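Local coordinates for cytosol aminopeptidase (Coxiella burnetii, PDB 3IJ3), which probably removes amino acids from the N-termini of peptides, as a manganese-dependent metalloaminopeptidase of the M17 family, at residues G282-I287 / V294-L299; D341-A346 / H437-Q442; L353-S358 / R471-Y476; L375-N378 / L382-A385; Q384-A389 / A446-F451. All coordinates share one frame; numbering follows the deposited sequence.

Contact 1 of 5, residues G282-I287 / V294-L299. With SO4 (sulfate ion), chain G.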
# COMPACT_ATOMS: atom_id res chain seq x y z
N GLY A 282 36.32 3.47 -15.02
CA GLY A 282 36.42 4.05 -16.37
C GLY A 282 37.23 5.34 -16.38
O GLY A 282 38.11 5.53 -17.24
N LEU A 283 37.00 6.19 -15.38
CA LEU A 283 37.75 7.44 -15.25
C LEU A 283 39.25 7.11 -15.00
O LEU A 283 40.13 7.71 -15.62
CB LEU A 283 37.18 8.33 -14.15
CG LEU A 283 37.88 9.66 -14.02
CD1 LEU A 283 37.84 10.46 -15.36
CD2 LEU A 283 37.24 10.42 -12.88
N ALA A 284 39.53 6.14 -14.13
CA ALA A 284 40.90 5.69 -13.90
C ALA A 284 41.54 5.25 -15.23
O ALA A 284 42.70 5.59 -15.52
CB ALA A 284 40.91 4.50 -12.91
N ARG A 285 40.81 4.46 -16.01
CA ARG A 285 41.31 4.01 -17.30
C ARG A 285 41.67 5.16 -18.24
O ARG A 285 42.73 5.13 -18.88
CB ARG A 285 40.32 3.03 -17.93
CG ARG A 285 40.85 2.44 -19.23
CD ARG A 285 39.96 1.30 -19.68
NE ARG A 285 40.54 0.65 -20.84
CZ ARG A 285 40.28 0.96 -22.11
NH1 ARG A 285 39.40 1.91 -22.42
NH2 ARG A 285 40.90 0.31 -23.08
N MET A 286 40.82 6.20 -18.30
CA MET A 286 41.13 7.36 -19.16
C MET A 286 42.38 8.10 -18.68
O MET A 286 43.22 8.52 -19.48
CB MET A 286 39.93 8.32 -19.26
CG MET A 286 38.78 7.78 -20.08
SD MET A 286 39.23 7.60 -21.80
CE MET A 286 39.94 9.18 -22.11
N ILE A 287 42.52 8.24 -17.36
CA ILE A 287 43.68 8.88 -16.78
C ILE A 287 44.96 8.14 -17.20
O ILE A 287 45.94 8.77 -17.59
CB ILE A 287 43.54 8.93 -15.25
CG1 ILE A 287 42.47 9.95 -14.84
CG2 ILE A 287 44.88 9.28 -14.59
CD1 ILE A 287 42.12 9.88 -13.32
N VAL A 294 49.55 12.52 -12.69
CA VAL A 294 49.04 12.42 -11.34
C VAL A 294 49.42 11.07 -10.75
O VAL A 294 49.83 10.16 -11.47
CB VAL A 294 47.49 12.55 -11.29
CG1 VAL A 294 47.05 13.92 -11.82
CG2 VAL A 294 46.78 11.40 -12.06
N ARG A 295 49.31 11.00 -9.43
CA ARG A 295 49.47 9.74 -8.69
C ARG A 295 48.03 9.30 -8.44
O ARG A 295 47.33 9.85 -7.59
CB ARG A 295 50.23 9.97 -7.39
CG ARG A 295 50.38 8.75 -6.51
CD ARG A 295 51.01 7.54 -7.21
NE ARG A 295 51.21 6.44 -6.26
CZ ARG A 295 51.78 5.26 -6.53
NH1 ARG A 295 52.21 4.97 -7.77
NH2 ARG A 295 51.91 4.36 -5.55
N LEU A 296 47.59 8.31 -9.22
CA LEU A 296 46.23 7.83 -9.20
C LEU A 296 46.02 6.70 -8.21
O LEU A 296 46.85 5.78 -8.09
CB LEU A 296 45.85 7.30 -10.58
CG LEU A 296 44.49 6.60 -10.75
CD1 LEU A 296 43.35 7.60 -10.54
CD2 LEU A 296 44.43 5.96 -12.14
N ARG A 297 44.92 6.77 -7.48
CA ARG A 297 44.51 5.68 -6.62
C ARG A 297 43.02 5.50 -6.88
O ARG A 297 42.28 6.49 -7.05
CB ARG A 297 44.77 6.00 -5.15
CG ARG A 297 44.35 4.89 -4.23
CD ARG A 297 44.60 5.26 -2.78
NE ARG A 297 44.60 4.08 -1.91
CZ ARG A 297 44.74 4.14 -0.59
NH1 ARG A 297 44.82 5.32 0.04
NH2 ARG A 297 44.79 3.02 0.12
N LEU A 298 42.58 4.25 -6.98
CA LEU A 298 41.18 3.89 -7.17
C LEU A 298 40.77 2.92 -6.07
O LEU A 298 41.40 1.87 -5.89
CB LEU A 298 40.99 3.24 -8.54
CG LEU A 298 39.66 2.51 -8.81
CD1 LEU A 298 38.49 3.52 -8.93
CD2 LEU A 298 39.76 1.69 -10.08
N LEU A 299 39.73 3.30 -5.31
CA LEU A 299 39.20 2.50 -4.22
C LEU A 299 37.77 2.14 -4.51
O LEU A 299 36.92 3.03 -4.72
CB LEU A 299 39.29 3.30 -2.90
CG LEU A 299 40.69 3.47 -2.33
CD1 LEU A 299 40.74 4.65 -1.34
CD2 LEU A 299 41.11 2.15 -1.64
S SO4 G . 52.19 3.90 -1.88
O1 SO4 G . 52.12 2.62 -2.57
O2 SO4 G . 53.51 4.49 -2.07
O3 SO4 G . 51.19 4.80 -2.43
O4 SO4 G . 51.96 3.72 -0.45
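One methyl group, A284 CB, receives the ends of two leucines, L296 and L298, which the strand's alternation sends to the same side. It does so where helix 282-287 and strand 295-299 run nearly antiparallel (161°) and the CA atoms of A284 and L298 come to 7.0 Å. A284 CB touches L296 CD2 at 3.9 Å, and L298 CD2 approaches the same methyl at 4.2 Å. L296 CD2 also comes against the backbone, 3.8 Å from A284 O.

The other branch of L296, CD1, meets I287 CD1 at 3.8 Å, while CD2 lies mainly on A284 and also nears I287 CG2. With CG1 beside the backbone N (chi1 -72°), CG2 of I287 is the branch anti to that N, and it turns to V294 CG2 at 3.8 Å, the two side chains crossing at about a right angle.

R295 and R297 point to the far side of the strand. R295 NH2 donates to O3 of a sulfate at 3.2 Å, nearly straight at 169°, and O1 of the same ion lies in the guanidinium plane at the group's edge; K236 and K203 also bind it. R297 is buried, with salt bridges to D234, E345 and E349.

Helix 275-289 thus packs on strand 295-305, parallel neighbour of 244-252, as in the helix-on-sheet layer of an alpha/beta fold. The strand is two-faced: its helix side adheres by apolar packing, with no polar bond between the two segments, whereas its other side carries cationic groups matched by acids or, for R295, by an anion probably taken from the crystallisation liquor.

Contact 2 of 5, residues D341-A346 / H437-Q442. With EDO (1,2-ethanediol), chain I.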
# COMPACT_ATOMS: atom_id res chain seq x y z
N ASP A 341 34.05 3.93 4.66
CA ASP A 341 35.33 3.28 4.90
C ASP A 341 36.35 3.56 3.80
O ASP A 341 37.53 3.75 4.09
CB ASP A 341 35.16 1.78 5.07
CG ASP A 341 34.87 1.37 6.51
OD1 ASP A 341 34.80 2.25 7.39
OD2 ASP A 341 34.78 0.14 6.75
N ALA A 342 35.91 3.58 2.55
CA ALA A 342 36.82 3.85 1.44
C ALA A 342 37.31 5.29 1.56
O ALA A 342 38.48 5.57 1.34
CB ALA A 342 36.13 3.61 0.07
N LEU A 343 36.40 6.21 1.89
CA LEU A 343 36.78 7.62 2.06
C LEU A 343 37.74 7.84 3.23
O LEU A 343 38.69 8.63 3.11
CB LEU A 343 35.53 8.53 2.19
CG LEU A 343 34.68 8.73 0.96
CD1 LEU A 343 33.35 9.41 1.35
CD2 LEU A 343 35.40 9.50 -0.17
N ALA A 344 37.50 7.16 4.35
CA ALA A 344 38.37 7.24 5.52
C ALA A 344 39.78 6.80 5.14
O ALA A 344 40.78 7.37 5.61
CB ALA A 344 37.82 6.37 6.68
N GLU A 345 39.87 5.79 4.28
CA GLU A 345 41.17 5.33 3.79
C GLU A 345 41.82 6.36 2.85
O GLU A 345 43.01 6.67 2.97
CB GLU A 345 41.02 4.00 3.07
CG GLU A 345 42.30 3.46 2.44
CD GLU A 345 43.39 3.07 3.43
OE1 GLU A 345 43.21 3.19 4.67
OE2 GLU A 345 44.47 2.64 2.96
N ALA A 346 41.03 6.90 1.92
CA ALA A 346 41.52 7.89 0.97
C ALA A 346 42.11 9.12 1.66
O ALA A 346 43.15 9.64 1.25
CB ALA A 346 40.38 8.32 0.02
N HIS A 437 30.97 13.57 6.77
CA HIS A 437 31.50 13.31 8.13
C HIS A 437 32.84 12.59 8.08
O HIS A 437 33.59 12.62 9.07
CB HIS A 437 30.54 12.47 8.96
CG HIS A 437 29.35 13.23 9.46
ND1 HIS A 437 28.29 13.56 8.66
CD2 HIS A 437 29.06 13.71 10.69
CE1 HIS A 437 27.39 14.22 9.37
NE2 HIS A 437 27.83 14.32 10.60
N PHE A 438 33.15 11.98 6.94
CA PHE A 438 34.39 11.17 6.76
C PHE A 438 35.49 11.87 5.97
O PHE A 438 36.59 11.32 5.79
CB PHE A 438 34.02 9.82 6.16
CG PHE A 438 33.07 9.05 7.04
CD1 PHE A 438 33.56 8.19 8.02
CD2 PHE A 438 31.69 9.25 6.95
CE1 PHE A 438 32.70 7.51 8.89
CE2 PHE A 438 30.82 8.57 7.83
CZ PHE A 438 31.34 7.71 8.80
N VAL A 439 35.20 13.09 5.53
CA VAL A 439 36.17 13.86 4.74
C VAL A 439 36.39 15.28 5.24
O VAL A 439 35.46 16.09 5.27
CB VAL A 439 35.68 13.97 3.27
CG1 VAL A 439 36.76 14.69 2.42
CG2 VAL A 439 35.39 12.61 2.68
N SER A 440 37.63 15.58 5.63
CA SER A 440 37.99 16.91 6.07
C SER A 440 37.65 18.00 5.04
O SER A 440 37.83 17.79 3.83
CB SER A 440 39.50 16.99 6.30
OG SER A 440 39.89 18.30 6.66
N ASP A 441 37.18 19.16 5.51
CA ASP A 441 36.94 20.30 4.62
C ASP A 441 38.24 20.77 3.96
O ASP A 441 38.19 21.49 2.96
CB ASP A 441 36.33 21.49 5.38
CG ASP A 441 34.86 21.30 5.72
OD1 ASP A 441 34.18 20.42 5.14
OD2 ASP A 441 34.39 22.06 6.59
N GLN A 442 39.39 20.37 4.52
CA GLN A 442 40.70 20.77 3.96
C GLN A 442 41.17 19.94 2.76
O GLN A 442 42.20 20.26 2.15
CB GLN A 442 41.79 20.76 5.04
CG GLN A 442 41.42 21.58 6.29
CD GLN A 442 40.94 22.99 5.96
OE1 GLN A 442 39.94 23.46 6.52
NE2 GLN A 442 41.61 23.65 5.02
C1 EDO I . 24.42 14.47 13.88
O1 EDO I . 24.75 15.70 14.54
C2 EDO I . 25.31 14.26 12.67
O2 EDO I . 26.46 15.13 12.70
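L343, on helix 341-346, carries most of the contact with loop 437-442, through CB and CD1. Its CB sits 4.4 Å from F438 CB and slightly closer to V439 CG2. From there CG swings away from the carbonyl carbon and lies beside the backbone N (chi1 -69°). This directs CD1 to V439 CG2 at 4.0 Å, so a single valine methyl bears on both the base and one tip of the leucine. CD2, the other branch, turns to the sheet and packs on I354 of strand 353-359.

F438 adds its backbone to the contact. Its O lies 4.5 Å from A344 CA and is hydrogen-bonded to a tetraethylene glycol molecule. The F438 side chain also touches A340 of the same helix and A322, and its ring meets that of F434, the planes inclined at about 40°.

Either end of the loop is polar. Before the patch, H437 NE2 shares a hydrogen bond of 2.6 Å with O2 of 1,2-ethanediol, an atom that lies in the imidazole plane at the ring's edge, while ND1 bonds to L433 O. After it, S440 OG accepts from Q442 N at 3.0 Å, an ST turn.

Helix 335-347 packs on strands 244-252 and 353-359, and the loop between helix 427-436 and strand 445-454 abuts it. The two are joined mainly by apolar contacts, with no polar bond between the segments, an association that should owe most to exclusion of water.

Contact 3 of 5, residues L353-S358 / R471-Y476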
# COMPACT_ATOMS: atom_id res chain seq x y z
N LEU A 353 43.02 15.68 -4.35
CA LEU A 353 41.62 15.61 -4.75
C LEU A 353 41.06 14.21 -4.54
O LEU A 353 41.76 13.22 -4.76
CB LEU A 353 41.51 15.92 -6.26
CG LEU A 353 40.13 15.77 -6.91
CD1 LEU A 353 39.18 16.84 -6.37
CD2 LEU A 353 40.31 15.89 -8.44
N ILE A 354 39.81 14.16 -4.09
CA ILE A 354 39.07 12.90 -3.98
C ILE A 354 37.78 13.08 -4.78
O ILE A 354 37.10 14.10 -4.62
CB ILE A 354 38.66 12.53 -2.54
CG1 ILE A 354 39.90 12.42 -1.64
CG2 ILE A 354 37.82 11.19 -2.55
CD1 ILE A 354 39.57 12.21 -0.13
N ILE A 355 37.45 12.12 -5.65
CA ILE A 355 36.19 12.17 -6.38
C ILE A 355 35.52 10.83 -6.19
O ILE A 355 36.13 9.77 -6.41
CB ILE A 355 36.34 12.40 -7.88
CG1 ILE A 355 37.02 13.73 -8.18
CG2 ILE A 355 34.93 12.36 -8.57
CD1 ILE A 355 37.28 13.96 -9.63
N ASP A 356 34.28 10.85 -5.71
CA ASP A 356 33.50 9.61 -5.58
C ASP A 356 32.29 9.60 -6.51
O ASP A 356 31.74 10.64 -6.89
CB ASP A 356 33.14 9.25 -4.13
CG ASP A 356 31.98 10.00 -3.58
OD1 ASP A 356 30.83 9.73 -4.04
OD2 ASP A 356 32.18 10.77 -2.60
N PHE A 357 31.93 8.39 -6.93
CA PHE A 357 30.79 8.15 -7.82
C PHE A 357 29.92 7.13 -7.13
O PHE A 357 30.41 6.06 -6.70
CB PHE A 357 31.23 7.58 -9.15
CG PHE A 357 32.04 8.53 -9.99
CD1 PHE A 357 31.41 9.41 -10.85
CD2 PHE A 357 33.41 8.53 -9.92
CE1 PHE A 357 32.14 10.28 -11.64
CE2 PHE A 357 34.17 9.42 -10.69
CZ PHE A 357 33.53 10.28 -11.55
N SER A 358 28.65 7.46 -7.00
CA SER A 358 27.70 6.60 -6.34
C SER A 358 26.39 6.61 -7.09
O SER A 358 26.00 7.61 -7.64
CB SER A 358 27.50 7.09 -4.92
OG SER A 358 26.70 6.20 -4.19
N ARG A 471 33.09 12.72 -18.95
CA ARG A 471 33.76 13.63 -19.87
C ARG A 471 34.01 14.96 -19.17
O ARG A 471 35.09 15.52 -19.31
CB ARG A 471 33.00 13.83 -21.19
CG ARG A 471 32.84 12.55 -22.00
CD ARG A 471 32.88 12.84 -23.48
NE ARG A 471 34.19 13.41 -23.81
CZ ARG A 471 34.43 14.71 -23.95
NH1 ARG A 471 33.45 15.59 -23.83
NH2 ARG A 471 35.65 15.12 -24.23
N ALA A 472 33.04 15.42 -18.39
CA ALA A 472 33.19 16.69 -17.65
C ALA A 472 34.33 16.55 -16.66
O ALA A 472 35.22 17.40 -16.61
CB ALA A 472 31.89 17.06 -16.89
N VAL A 473 34.29 15.50 -15.86
CA VAL A 473 35.35 15.30 -14.85
C VAL A 473 36.72 15.18 -15.51
O VAL A 473 37.68 15.80 -15.05
CB VAL A 473 35.10 14.09 -13.94
CG1 VAL A 473 36.29 13.89 -12.96
CG2 VAL A 473 33.77 14.26 -13.17
N PHE A 474 36.82 14.40 -16.59
CA PHE A 474 38.11 14.25 -17.26
C PHE A 474 38.63 15.57 -17.82
O PHE A 474 39.84 15.86 -17.75
CB PHE A 474 38.10 13.15 -18.34
CG PHE A 474 39.47 12.85 -18.85
CD1 PHE A 474 40.38 12.16 -18.07
CD2 PHE A 474 39.87 13.29 -20.11
CE1 PHE A 474 41.67 11.92 -18.51
CE2 PHE A 474 41.16 13.03 -20.56
CZ PHE A 474 42.06 12.33 -19.74
N HIS A 475 37.74 16.36 -18.42
CA HIS A 475 38.12 17.68 -18.93
C HIS A 475 38.72 18.52 -17.78
O HIS A 475 39.78 19.15 -17.94
CB HIS A 475 36.90 18.38 -19.54
CG HIS A 475 37.16 19.79 -19.94
ND1 HIS A 475 37.55 20.14 -21.22
CD2 HIS A 475 37.10 20.95 -19.24
CE1 HIS A 475 37.73 21.45 -21.28
NE2 HIS A 475 37.47 21.96 -20.09
N TYR A 476 38.04 18.54 -16.65
CA TYR A 476 38.52 19.24 -15.47
C TYR A 476 39.95 18.77 -15.08
O TYR A 476 40.85 19.59 -14.87
CB TYR A 476 37.54 19.07 -14.27
CG TYR A 476 38.20 19.50 -12.99
CD1 TYR A 476 38.42 20.84 -12.74
CD2 TYR A 476 38.71 18.58 -12.11
CE1 TYR A 476 39.08 21.24 -11.61
CE2 TYR A 476 39.36 18.98 -10.96
CZ TYR A 476 39.55 20.32 -10.72
OH TYR A 476 40.22 20.74 -9.61
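I355 and V473 point straight at one another, tip to tip, across the gap between strand 353-358 and helix 471-476. CD1 of I355 and CG1 of V473 are 3.5 Å apart, tighter than ordinary van der Waals contact. Both side chains are aimed for this: the isoleucine chain is extended beyond CB (chi2 176°), and V473 holds CG1 anti to the backbone N. The valine's other methyl, CG2, turns to F357 and approaches CZ at 4.3 Å, obliquely to the ring.

L353 and Y476 are arranged differently. They run past each other in opposite senses, and the leucine CD2 comes to the edge of the tyrosine ring, close to its plane, 4.1 Å from CE2. The Y476 ring also touches A385 of helix 380-393.

Alternate strand residues, L353, I355 and F357, thus supply one apolar face, met by V473 and Y476 three positions apart on the helix. With axes 12.0 Å apart and antiparallel to within a few degrees (174°), this is the helix-on-sheet layer of an alpha/beta fold, here the last helix of the chain, 470-481, laid against the mixed sheet.

Contact 4 of 5, residues L375-N378 / L382-A385; sequences LFAN and LAQA
L375 lays its CD2 methyl over the backbone of A383, 4.0 Å from the carbonyl O and 4.1 Å from CA, with A383 CB a little farther off. The leucine reaches this position because CG stands opposite the backbone N (chi1 167°), carrying the fork out from the strand toward the first turns of the helix. Its other methyl, CD1, serves the sheet instead, packing on A446 and F448 of strand 445-454.

Two residues along the strand, A377 presents its methyl on the same side. Its CB meets A383 CB at 3.8 Å, methyl to methyl, and lies 4.1 Å from A383 N. Having nothing beyond CB, these two alanines allow a close approach, their CA atoms being 5.6 Å apart. L382, just before A383, also approaches A377, its CD2 standing 4.4 Å from A377 CB, a looser contact. A383 is therefore shared by both strand residues, and A377 by both helix residues.

F376, between L375 and A377, faces the opposite side of the strand and packs on helix 427-436. N378, where the strand ends, bonds through OD1 to W445 N and through ND2 to I443 O.

The pair forms the first corner of the beta-alpha-beta unit made by strand 374-377, helix 380-393 and strand 398-399, with strand 445-454 antiparallel alongside and helix 470-481 packed by Y476 against L382 and A385.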
# COMPACT_ATOMS: atom_id res chain seq x y z
N LEU A 375 26.04 16.79 -8.35
CA LEU A 375 27.38 17.06 -7.85
C LEU A 375 27.32 17.72 -6.51
O LEU A 375 26.57 18.70 -6.32
CB LEU A 375 28.13 18.02 -8.78
CG LEU A 375 29.44 18.67 -8.27
CD1 LEU A 375 30.59 17.61 -8.05
CD2 LEU A 375 29.92 19.77 -9.22
N PHE A 376 28.07 17.18 -5.56
CA PHE A 376 28.28 17.82 -4.27
C PHE A 376 29.79 18.05 -4.15
O PHE A 376 30.59 17.20 -4.53
CB PHE A 376 27.83 16.95 -3.10
CG PHE A 376 26.35 16.66 -3.06
CD1 PHE A 376 25.50 17.41 -2.24
CD2 PHE A 376 25.80 15.66 -3.85
CE1 PHE A 376 24.14 17.13 -2.18
CE2 PHE A 376 24.43 15.38 -3.80
CZ PHE A 376 23.62 16.09 -2.97
N ALA A 377 30.18 19.17 -3.57
CA ALA A 377 31.59 19.42 -3.35
C ALA A 377 31.78 20.28 -2.10
O ALA A 377 31.01 21.21 -1.85
CB ALA A 377 32.24 20.07 -4.57
N ASN A 378 32.81 19.93 -1.34
CA ASN A 378 33.12 20.63 -0.09
C ASN A 378 33.90 21.91 -0.26
O ASN A 378 34.10 22.64 0.73
CB ASN A 378 33.81 19.72 0.91
CG ASN A 378 35.21 19.32 0.50
OD1 ASN A 378 35.67 19.65 -0.59
ND2 ASN A 378 35.91 18.58 1.39
N LEU A 382 36.31 23.96 -6.61
CA LEU A 382 36.19 22.66 -7.26
C LEU A 382 34.83 22.52 -7.93
O LEU A 382 34.73 22.10 -9.10
CB LEU A 382 36.39 21.54 -6.24
CG LEU A 382 36.23 20.10 -6.72
CD1 LEU A 382 37.19 19.79 -7.92
CD2 LEU A 382 36.48 19.18 -5.51
N ALA A 383 33.77 22.83 -7.19
CA ALA A 383 32.43 22.72 -7.76
C ALA A 383 32.28 23.61 -9.03
O ALA A 383 31.77 23.16 -10.06
CB ALA A 383 31.38 23.08 -6.73
N GLN A 384 32.72 24.86 -8.94
CA GLN A 384 32.60 25.78 -10.07
C GLN A 384 33.39 25.30 -11.28
O GLN A 384 32.92 25.40 -12.41
CB GLN A 384 33.02 27.20 -9.67
CG GLN A 384 32.15 27.84 -8.57
CD GLN A 384 30.72 28.06 -8.98
OE1 GLN A 384 29.82 28.10 -8.13
NE2 GLN A 384 30.48 28.19 -10.28
N ALA A 385 34.58 24.75 -11.03
CA ALA A 385 35.44 24.26 -12.12
C ALA A 385 34.78 23.06 -12.83
O ALA A 385 34.84 22.93 -14.06
CB ALA A 385 36.84 23.90 -11.59

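Contact 5 of 5, residues Q384-A389 / A446-F451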
# COMPACT_ATOMS: atom_id res chain seq x y z
N GLN A 384 32.72 24.86 -8.94
CA GLN A 384 32.60 25.78 -10.07
C GLN A 384 33.39 25.30 -11.28
O GLN A 384 32.92 25.40 -12.41
CB GLN A 384 33.02 27.20 -9.67
CG GLN A 384 32.15 27.84 -8.57
CD GLN A 384 30.72 28.06 -8.98
OE1 GLN A 384 29.82 28.10 -8.13
NE2 GLN A 384 30.48 28.19 -10.28
N ALA A 385 34.58 24.75 -11.03
CA ALA A 385 35.44 24.26 -12.12
C ALA A 385 34.78 23.06 -12.83
O ALA A 385 34.84 22.93 -14.06
CB ALA A 385 36.84 23.90 -11.59
N LEU A 386 34.12 22.21 -12.05
CA LEU A 386 33.42 21.04 -12.61
C LEU A 386 32.18 21.49 -13.39
O LEU A 386 31.85 20.91 -14.44
CB LEU A 386 33.07 20.03 -11.52
CG LEU A 386 34.25 19.20 -10.98
CD1 LEU A 386 33.99 18.52 -9.61
CD2 LEU A 386 34.67 18.20 -12.04
N ILE A 387 31.50 22.52 -12.88
CA ILE A 387 30.36 23.10 -13.58
C ILE A 387 30.83 23.67 -14.93
O ILE A 387 30.19 23.42 -15.95
CB ILE A 387 29.61 24.15 -12.74
CG1 ILE A 387 28.83 23.45 -11.61
CG2 ILE A 387 28.65 24.97 -13.63
CD1 ILE A 387 28.41 24.37 -10.49
N ASP A 388 31.93 24.42 -14.92
CA ASP A 388 32.52 24.96 -16.17
C ASP A 388 32.85 23.84 -17.16
O ASP A 388 32.56 23.95 -18.36
CB ASP A 388 33.80 25.75 -15.88
CG ASP A 388 33.54 27.09 -15.18
OD1 ASP A 388 32.37 27.54 -15.17
OD2 ASP A 388 34.52 27.69 -14.66
N ALA A 389 33.47 22.77 -16.65
CA ALA A 389 33.82 21.61 -17.47
C ALA A 389 32.58 20.96 -18.08
O ALA A 389 32.60 20.50 -19.22
CB ALA A 389 34.63 20.57 -16.64
N ALA A 446 34.76 15.91 -4.29
CA ALA A 446 33.55 15.99 -5.10
C ALA A 446 32.88 14.61 -5.04
O ALA A 446 33.56 13.57 -5.13
CB ALA A 446 33.86 16.36 -6.58
N HIS A 447 31.57 14.62 -4.86
CA HIS A 447 30.74 13.41 -4.80
C HIS A 447 29.68 13.53 -5.88
O HIS A 447 28.93 14.52 -5.93
CB HIS A 447 30.11 13.31 -3.42
CG HIS A 447 28.91 12.40 -3.35
ND1 HIS A 447 29.01 11.03 -3.38
CD2 HIS A 447 27.60 12.69 -3.16
CE1 HIS A 447 27.80 10.51 -3.31
NE2 HIS A 447 26.93 11.49 -3.14
N PHE A 448 29.61 12.50 -6.72
CA PHE A 448 28.66 12.43 -7.78
C PHE A 448 27.61 11.35 -7.51
O PHE A 448 27.96 10.17 -7.23
CB PHE A 448 29.32 12.09 -9.12
CG PHE A 448 30.07 13.21 -9.72
CD1 PHE A 448 29.42 14.10 -10.56
CD2 PHE A 448 31.40 13.40 -9.46
CE1 PHE A 448 30.12 15.17 -11.12
CE2 PHE A 448 32.11 14.47 -10.02
CZ PHE A 448 31.46 15.34 -10.84
N ASP A 449 26.34 11.75 -7.54
CA ASP A 449 25.22 10.82 -7.44
C ASP A 449 24.74 10.69 -8.88
O ASP A 449 24.35 11.69 -9.52
CB ASP A 449 24.10 11.32 -6.55
CG ASP A 449 24.45 11.26 -5.09
OD1 ASP A 449 25.18 10.33 -4.72
OD2 ASP A 449 23.99 12.14 -4.32
N ILE A 450 24.78 9.47 -9.39
CA ILE A 450 24.39 9.22 -10.79
C ILE A 450 23.36 8.09 -10.93
O ILE A 450 23.28 7.21 -10.06
CB ILE A 450 25.66 8.83 -11.61
CG1 ILE A 450 26.29 7.55 -11.04
CG2 ILE A 450 26.69 9.95 -11.63
CD1 ILE A 450 27.47 7.00 -11.86
N PHE A 451 22.59 8.11 -12.00
CA PHE A 451 21.60 7.05 -12.22
C PHE A 451 22.23 5.86 -13.01
O PHE A 451 21.86 4.71 -12.80
CB PHE A 451 20.37 7.65 -12.89
CG PHE A 451 19.23 6.70 -13.05
CD1 PHE A 451 18.56 6.23 -11.95
CD2 PHE A 451 18.80 6.32 -14.30
CE1 PHE A 451 17.50 5.34 -12.09
CE2 PHE A 451 17.73 5.46 -14.43
CZ PHE A 451 17.10 4.98 -13.33
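Apolar packing between helix 384-389 and strand 446-450 rests on L386, whose CD1 makes both contacts. That methyl meets A446 CB at 3.7 Å. It also approaches F448 CZ at 4.2 Å, oblique to the phenyl ring. The leucine CG is turned away from its carbonyl carbon and lies beside the backbone N (chi1 -74°), and chi2 of 162° carries CD1 on toward the strand. A446 and F448 are two apart on the strand; the alanine is short, and the ring of F448 leans over to share the methyl. V473 of helix 470-481 packs on F448 too.

This is helix-against-sheet packing of an alpha/beta fold: L386 also touches L375 of strand 374-377, while within the helical layer Y476 of helix 470-481 packs on L386.

Aromatic contacts extend from the same strand. The ring of F448 meets that of F357, the planes only about 15° from parallel. At the far end of the segment, F451 makes a cation-pi contact with K272, whose NZ also donates to F451 O.

Backbone hydrogen bonds keep strand 446-450 in the sheet: A446 pairs with I354 and D356, F448 with D356 and S358, and on the other edge H447 with F376.

Contacts 3, 4 and 5 form one continuous apolar layer over the central sheet: centres of 4 and 5 lie about 6 Å apart, those of 3 and 5 about 7 Å. Contacts 4 and 5 share helix 380-393, and L353 CD1 of contact 3 reaches L382 CD2 of contact 4 at 3.7 Å. Contact 1 extends this layer, L283 CD2 touching V473 CG1 at 3.6 Å. Contact 2 lies across the sheet, where A346 CB is 3.9 Å from L299 CD1 of contact 1 and 4.0 Å from I354 CD1 of contact 3. The bound lithium ion, at K250, D255, D273 and E334, is about 13 Å from the F357 side chain; E334 immediately precedes contact 2's helix, 335-347.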